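Transketolase (Campylobacter jejuni, PDB 3M7I) is a thiamine diphosphate-dependent enzyme of the transketolase family, modelled with its cofactor, a magnesium ion and 5-O-phosphono-beta-D-ribofuranose. Local coordinates at residues T443-G448 with A497-R502; C151-G156 with L180-N185. All coordinates share one frame; numbering follows the deposited sequence.

Following the chain from the N terminus, contact 2 comes first: segments 151-156 and 180-185 join neighbouring strands 149-153 and 178-184 of the five-stranded parallel sheet, closing a mainly helical connection at the magnesium ion and thiamine diphosphate. That loop is finished long before contact 1 begins, so the two stand in series and neither nests nor crosses. Contact 1 closes a longer loop in the pyrimidine binding domain, bringing 443-448, after strand 439-443, against 497-502 at the end of strand 496-499 in a six-stranded parallel sheet. The centres of the two contacts lie about 39 Å apart, on opposite sides of the chain's centre, each beside bound ligand.

Contact 1: T443-G448 with A497-R502; sequences THDSIG and AFVLSR. With RP5 (5-O-phosphono-beta-D-ribofuranose), chain E.
Arg502 leaves the backbone directly over the His444 ring: its CB sits 3.9 Å from the ring centroid and only 6° off the normal, a CH-pi contact. CG, anti to the backbone N (chi1 180°), stays over the face, 3.7 Å from His444 NE2, and the extended chain beyond it leads CD and NE onward. CD passes beside that same nitrogen, and the guanidinium then turns its edge to the phosphate of 5-O-phosphono-beta-D-ribofuranose. Its NE donates to RP5 O2X at 2.7 Å, while NH1 reaches RP5 O3X and NH2 gives a hydrogen to a water that in turn bonds Gly448 O. His444 NE2 also donates to O2X at 2.7 Å (161° at the hydrogen), so this one oxygen is gripped from both segments. The other ring nitrogen, ND1, donates to Thr443 OG1, which is tilted from the ring plane, and the two bonds together limit the ring's rotation. All this happens just past the C-terminal ends of adjacent parallel strands 439-443 and 496-499, the usual place for a binding site in a parallel alpha/beta domain. Arg344, Ser371 and Asp452 of this chain and His259 of the second subunit also bond the sugar phosphate. Next in the chain, Asp445 lays its CB 3.4 Å from Val499 CG1; its OD2 pairs with Arg475, and OD1 takes a hydrogen from a water that accepts one from Arg502 N.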
loop_
_atom_site.group_PDB
_atom_site.type_symbol
_atom_site.label_atom_id
_atom_site.label_comp_id
_atom_site.label_asym_id
_atom_site.label_seq_id
_atom_site.Cartn_x
_atom_site.Cartn_y
_atom_site.Cartn_z
ATOM N N THR A 443 -13.005 7.095 6.740
ATOM C CA THR A 443 -13.418 8.464 7.103
ATOM C C THR A 443 -12.510 9.523 6.544
ATOM O O THR A 443 -11.475 9.255 5.947
ATOM C CB THR A 443 -13.661 8.596 8.639
ATOM O OG1 THR A 443 -12.410 8.705 9.351
ATOM C CG2 THR A 443 -14.590 7.410 9.137
ATOM N N HIS A 444 -12.859 10.795 6.754
ATOM C CA HIS A 444 -11.946 11.878 6.378
ATOM C C HIS A 444 -11.711 11.864 4.859
ATOM O O HIS A 444 -10.606 11.890 4.353
ATOM C CB HIS A 444 -10.666 11.807 7.216
ATOM C CG HIS A 444 -10.896 12.106 8.663
ATOM N ND1 HIS A 444 -11.753 11.355 9.467
ATOM C CD2 HIS A 444 -10.316 13.024 9.474
ATOM C CE1 HIS A 444 -11.740 11.870 10.688
ATOM N NE2 HIS A 444 -10.863 12.865 10.725
ATOM N N ASP A 445 -12.808 11.918 4.155
ATOM C CA ASP A 445 -12.796 11.528 2.751
ATOM C C ASP A 445 -12.269 12.565 1.753
ATOM O O ASP A 445 -12.183 12.249 0.556
ATOM C CB ASP A 445 -14.166 11.128 2.284
ATOM C CG ASP A 445 -15.156 12.278 2.202
ATOM O OD1 ASP A 445 -15.174 13.185 3.073
ATOM O OD2 ASP A 445 -15.995 12.264 1.248
ATOM N N SER A 446 -12.011 13.803 2.173
ATOM C CA SER A 446 -11.672 14.826 1.190
ATOM C C SER A 446 -10.903 16.012 1.781
ATOM O O SER A 446 -10.507 15.986 2.946
ATOM C CB SER A 446 -12.965 15.346 0.582
ATOM O OG SER A 446 -13.535 16.295 1.431
ATOM N N ILE A 447 -10.594 16.994 0.907
ATOM C CA ILE A 447 -10.054 18.296 1.364
ATOM C C ILE A 447 -10.859 18.888 2.540
ATOM O O ILE A 447 -10.319 19.712 3.290
ATOM C CB ILE A 447 -9.941 19.305 0.203
ATOM C CG1 ILE A 447 -11.277 19.462 -0.544
ATOM C CG2 ILE A 447 -8.804 18.914 -0.737
ATOM C CD1 ILE A 447 -11.301 20.713 -1.406
ATOM N N GLY A 448 -12.098 18.455 2.741
ATOM C CA GLY A 448 -12.903 18.864 3.923
ATOM C C GLY A 448 -12.230 18.562 5.242
ATOM O O GLY A 448 -12.564 19.128 6.305
ATOM N N ALA A 497 -16.738 -0.560 0.515
ATOM C CA ALA A 497 -16.149 0.456 1.339
ATOM C C ALA A 497 -17.155 1.549 1.562
ATOM O O ALA A 497 -18.012 1.820 0.677
ATOM C CB ALA A 497 -14.936 1.062 0.650
ATOM N N PHE A 498 -16.982 2.191 2.690
ATOM C CA PHE A 498 -17.782 3.324 3.061
ATOM C C PHE A 498 -16.871 4.549 3.175
ATOM O O PHE A 498 -15.927 4.582 3.984
ATOM C CB PHE A 498 -18.572 3.073 4.353
ATOM C CG PHE A 498 -19.521 1.946 4.250
ATOM C CD1 PHE A 498 -20.848 2.173 3.938
ATOM C CD2 PHE A 498 -19.073 0.619 4.338
ATOM C CE1 PHE A 498 -21.752 1.117 3.824
ATOM C CE2 PHE A 498 -19.962 -0.426 4.244
ATOM C CZ PHE A 498 -21.306 -0.182 3.925
ATOM N N VAL A 499 -17.160 5.569 2.385
ATOM C CA VAL A 499 -16.298 6.725 2.266
ATOM C C VAL A 499 -17.064 7.849 2.921
ATOM O O VAL A 499 -18.095 8.274 2.420
ATOM C CB VAL A 499 -15.974 7.042 0.794
ATOM C CG1 VAL A 499 -15.193 8.357 0.658
ATOM C CG2 VAL A 499 -15.210 5.840 0.145
ATOM N N LEU A 500 -16.537 8.315 4.025
ATOM C CA LEU A 500 -17.281 9.109 5.022
ATOM C C LEU A 500 -16.584 10.445 5.372
ATOM O O LEU A 500 -15.396 10.559 5.333
ATOM C CB LEU A 500 -17.454 8.234 6.301
ATOM C CG LEU A 500 -18.030 6.864 6.010
ATOM C CD1 LEU A 500 -17.792 5.885 7.238
ATOM C CD2 LEU A 500 -19.473 7.040 5.627
ATOM N N SER A 501 -17.367 11.480 5.699
ATOM C CA SER A 501 -16.834 12.781 5.957
ATOM C C SER A 501 -16.391 13.020 7.396
ATOM O O SER A 501 -17.015 12.464 8.320
ATOM C CB SER A 501 -17.870 13.879 5.700
ATOM O OG SER A 501 -18.970 13.789 6.611
ATOM N N ARG A 502 -15.401 13.870 7.563
ATOM C CA ARG A 502 -15.059 14.411 8.906
ATOM C C ARG A 502 -16.092 15.441 9.293
ATOM O O ARG A 502 -16.566 15.460 10.427
ATOM C CB ARG A 502 -13.693 15.043 8.872
ATOM C CG ARG A 502 -13.232 15.647 10.206
ATOM C CD ARG A 502 -11.921 16.382 10.063
ATOM N NE ARG A 502 -11.322 16.687 11.357
ATOM C CZ ARG A 502 -11.153 17.887 11.871
ATOM N NH1 ARG A 502 -10.606 17.991 13.104
ATOM N NH2 ARG A 502 -11.477 18.983 11.193
HETATM C C1 RP5 E . -4.545 13.295 13.066
HETATM O O4 RP5 E . -5.902 13.037 12.854
HETATM C C2 RP5 E . -4.385 13.484 14.564
HETATM O O2 RP5 E . -3.767 12.322 15.058
HETATM C C3 RP5 E . -5.772 13.821 15.089
HETATM O O3 RP5 E . -6.122 13.204 16.312
HETATM C C4 RP5 E . -6.661 13.274 14.008
HETATM C C5 RP5 E . -7.706 14.285 13.655
HETATM O O5 RP5 E . -8.678 14.238 14.690
HETATM P "P'" RP5 E . -10.137 14.478 14.173
HETATM O O1X RP5 E . -11.115 13.416 14.582
HETATM O O2X RP5 E . -9.936 14.646 12.563
HETATM O O3X RP5 E . -10.809 15.804 14.811
HETATM O O1 RP5 E . -4.186 14.507 12.433
HETATM O O HOH W 1 -14.096 14.760 5.174
HETATM O O HOH W 2 -12.992 19.699 8.867
#

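Contact 2: C151-G156 with L180-N185; sequences CLCGDG and LIYDSN. With MG (magnesium ion), chain D; TPP (thiamine diphosphate), chain B.
Asp155 and Asn185 reach from adjacent strand ends to the same magnesium ion, each binding it through one oxygen, Asp155 OD2 and Asn185 OD1, at 2.2 Å. This is the metal-diphosphate site of the thiamine diphosphate-binding fold, set at the C-terminal edge of a parallel sheet; Gly154-Asp155-Gly156, followed some thirty residues on by Asn185, is the GDG...N signature of thiamine diphosphate enzymes. TPP O2A and O2B, a water and Ile187 O complete the metal's shell. The asparagine does double duty, for its ND2 donates to TPP O2B at 2.8 Å while the other end of the amide holds the metal. Gly156 N, at the start of helix 155-159, gives its hydrogen to TPP O1A.

One layer out, the second carboxylate oxygen of Asp155 is held by Tyr182: OH donates to OD1 at 2.6 Å, nearly in line with the C-O bond, and the carboxylate stands almost perpendicular to the ring (86°). A water bridging to Ser184 OG donates to OD1 as well, so OD1, the oxygen not on the metal, takes two hydrogen bonds. The metal-bound water is itself placed by donating to Asp183 O and accepting from Asp155 N.

Farther back, strands 149-153 and 178-184 are parallel neighbours, Cys151 beside Leu180 and Cys153 beside Tyr182, with Ile181 N bonded to Cys151 O and Cys153 N to Ile181 O. On the face that bears Tyr182, Leu180 CD1 touches two sulfurs, Cys151 SG at 3.6 Å and Cys153 SG at 3.7 Å.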
loop_
_atom_site.group_PDB
_atom_site.type_symbol
_atom_site.label_atom_id
_atom_site.label_comp_id
_atom_site.label_asym_id
_atom_site.label_seq_id
_atom_site.Cartn_x
_atom_site.Cartn_y
_atom_site.Cartn_z
ATOM N N CYS A 151 1.028 -22.162 8.890
ATOM C CA CYS A 151 1.417 -21.327 7.772
ATOM C C CYS A 151 2.804 -21.683 7.275
ATOM O O CYS A 151 3.756 -21.707 8.021
ATOM C CB CYS A 151 1.292 -19.825 8.150
ATOM S SG CYS A 151 1.680 -18.680 6.837
ATOM N N LEU A 152 2.927 -21.938 5.981
ATOM C CA LEU A 152 4.214 -22.106 5.334
ATOM C C LEU A 152 4.608 -20.776 4.684
ATOM O O LEU A 152 3.780 -20.198 3.886
ATOM C CB LEU A 152 4.101 -23.186 4.266
ATOM C CG LEU A 152 3.776 -24.606 4.688
ATOM C CD1 LEU A 152 3.781 -25.413 3.425
ATOM C CD2 LEU A 152 4.831 -25.209 5.649
ATOM N N CYS A 153 5.782 -20.241 5.011
ATOM C CA CYS A 153 6.236 -18.979 4.394
ATOM C C CYS A 153 7.681 -19.088 3.925
ATOM O O CYS A 153 8.363 -20.071 4.194
ATOM C CB CYS A 153 5.991 -17.779 5.309
ATOM S SG CYS A 153 7.127 -17.786 6.726
ATOM N N GLY A 154 8.134 -18.108 3.163
ATOM C CA GLY A 154 9.486 -18.093 2.650
ATOM C C GLY A 154 10.202 -16.808 3.024
ATOM O O GLY A 154 9.639 -15.992 3.744
ATOM N N ASP A 155 11.387 -16.622 2.486
ATOM C CA ASP A 155 12.172 -15.414 2.713
ATOM C C ASP A 155 11.389 -14.164 2.347
ATOM O O ASP A 155 11.455 -13.120 3.013
ATOM C CB ASP A 155 13.459 -15.461 1.909
ATOM C CG ASP A 155 14.340 -16.646 2.330
ATOM O OD1 ASP A 155 14.722 -16.663 3.518
ATOM O OD2 ASP A 155 14.592 -17.539 1.539
ATOM N N GLY A 156 10.659 -14.284 1.255
ATOM C CA GLY A 156 9.999 -13.107 0.740
ATOM C C GLY A 156 8.933 -12.640 1.681
ATOM O O GLY A 156 8.699 -11.412 1.840
ATOM N N LEU A 180 3.970 -21.181 12.646
ATOM C CA LEU A 180 4.584 -20.596 11.440
ATOM C C LEU A 180 5.823 -21.340 11.038
ATOM O O LEU A 180 6.783 -21.415 11.849
ATOM C CB LEU A 180 4.899 -19.083 11.619
ATOM C CG LEU A 180 5.455 -18.355 10.386
ATOM C CD1 LEU A 180 4.410 -18.255 9.173
ATOM C CD2 LEU A 180 5.900 -16.854 10.767
ATOM N N ILE A 181 5.787 -21.922 9.834
ATOM C CA ILE A 181 6.916 -22.708 9.304
ATOM C C ILE A 181 7.653 -21.943 8.197
ATOM O O ILE A 181 7.164 -21.737 7.007
ATOM C CB ILE A 181 6.505 -24.155 8.791
ATOM C CG1 ILE A 181 5.643 -24.878 9.822
ATOM C CG2 ILE A 181 7.808 -24.959 8.303
ATOM C CD1 ILE A 181 4.929 -26.135 9.268
ATOM N N TYR A 182 8.845 -21.492 8.548
ATOM C CA TYR A 182 9.697 -20.687 7.652
ATOM C C TYR A 182 10.637 -21.549 6.855
ATOM O O TYR A 182 11.585 -22.129 7.395
ATOM C CB TYR A 182 10.426 -19.574 8.429
ATOM C CG TYR A 182 11.562 -18.782 7.782
ATOM C CD1 TYR A 182 11.550 -18.434 6.436
ATOM C CD2 TYR A 182 12.638 -18.302 8.568
ATOM C CE1 TYR A 182 12.561 -17.708 5.870
ATOM C CE2 TYR A 182 13.632 -17.580 8.030
ATOM C CZ TYR A 182 13.583 -17.217 6.683
ATOM O OH TYR A 182 14.593 -16.461 6.117
ATOM N N ASP A 183 10.401 -21.551 5.545
ATOM C CA ASP A 183 11.264 -22.194 4.582
ATOM C C ASP A 183 12.543 -21.380 4.353
ATOM O O ASP A 183 12.621 -20.558 3.444
ATOM C CB ASP A 183 10.500 -22.346 3.242
ATOM C CG ASP A 183 11.204 -23.229 2.273
ATOM O OD1 ASP A 183 12.060 -24.003 2.741
ATOM O OD2 ASP A 183 10.885 -23.175 1.051
ATOM N N SER A 184 13.553 -21.619 5.181
ATOM C CA SER A 184 14.780 -20.869 5.115
ATOM C C SER A 184 15.779 -21.562 4.154
ATOM O O SER A 184 16.570 -22.424 4.567
ATOM C CB SER A 184 15.391 -20.708 6.533
ATOM O OG SER A 184 16.511 -19.850 6.472
ATOM N N ASN A 185 15.708 -21.240 2.871
ATOM C CA ASN A 185 16.564 -21.844 1.829
ATOM C C ASN A 185 17.689 -20.930 1.281
ATOM O O ASN A 185 18.451 -21.289 0.379
ATOM C CB ASN A 185 15.675 -22.439 0.738
ATOM C CG ASN A 185 14.883 -21.402 -0.025
ATOM O OD1 ASN A 185 15.115 -20.171 0.097
ATOM N ND2 ASN A 185 13.896 -21.892 -0.801
HETATM MG MG MG D . 13.789 -18.468 -0.287
HETATM N "N1'" TPP B . 6.310 -8.799 -4.129
HETATM C "C2'" TPP B . 5.226 -9.290 -3.550
HETATM C CM2 TPP B . 4.462 -8.507 -2.505
HETATM N "N3'" TPP B . 4.749 -10.461 -3.959
HETATM C "C4'" TPP B . 5.315 -11.180 -4.925
HETATM N "N4'" TPP B . 4.746 -12.341 -5.247
HETATM C "C5'" TPP B . 6.556 -10.701 -5.534
HETATM C "C6'" TPP B . 6.970 -9.480 -5.077
HETATM C "C7'" TPP B . 7.291 -11.424 -6.631
HETATM N N3 TPP B . 7.842 -12.662 -6.133
HETATM C C2 TPP B . 7.339 -13.883 -6.306
HETATM S S1 TPP B . 8.203 -15.142 -5.432
HETATM C C5 TPP B . 9.350 -13.921 -4.953
HETATM C C4 TPP B . 8.958 -12.643 -5.382
HETATM C CM4 TPP B . 9.807 -11.450 -5.026
HETATM C C6 TPP B . 10.575 -14.153 -4.127
HETATM C C7 TPP B . 10.603 -15.538 -3.639
HETATM O O7 TPP B . 11.487 -15.526 -2.562
HETATM P PA TPP B . 11.248 -16.663 -1.529
HETATM O O1A TPP B . 10.071 -16.402 -0.660
HETATM O O2A TPP B . 12.565 -16.740 -0.826
HETATM O O3A TPP B . 10.821 -17.936 -2.415
HETATM P PB TPP B . 11.797 -19.126 -2.894
HETATM O O1B TPP B . 10.894 -19.970 -3.726
HETATM O O2B TPP B . 12.469 -19.679 -1.634
HETATM O O3B TPP B . 12.794 -18.492 -3.823
HETATM O O HOH W 3 12.298 -19.237 0.999
HETATM O O HOH W 4 16.810 -18.237 4.177
#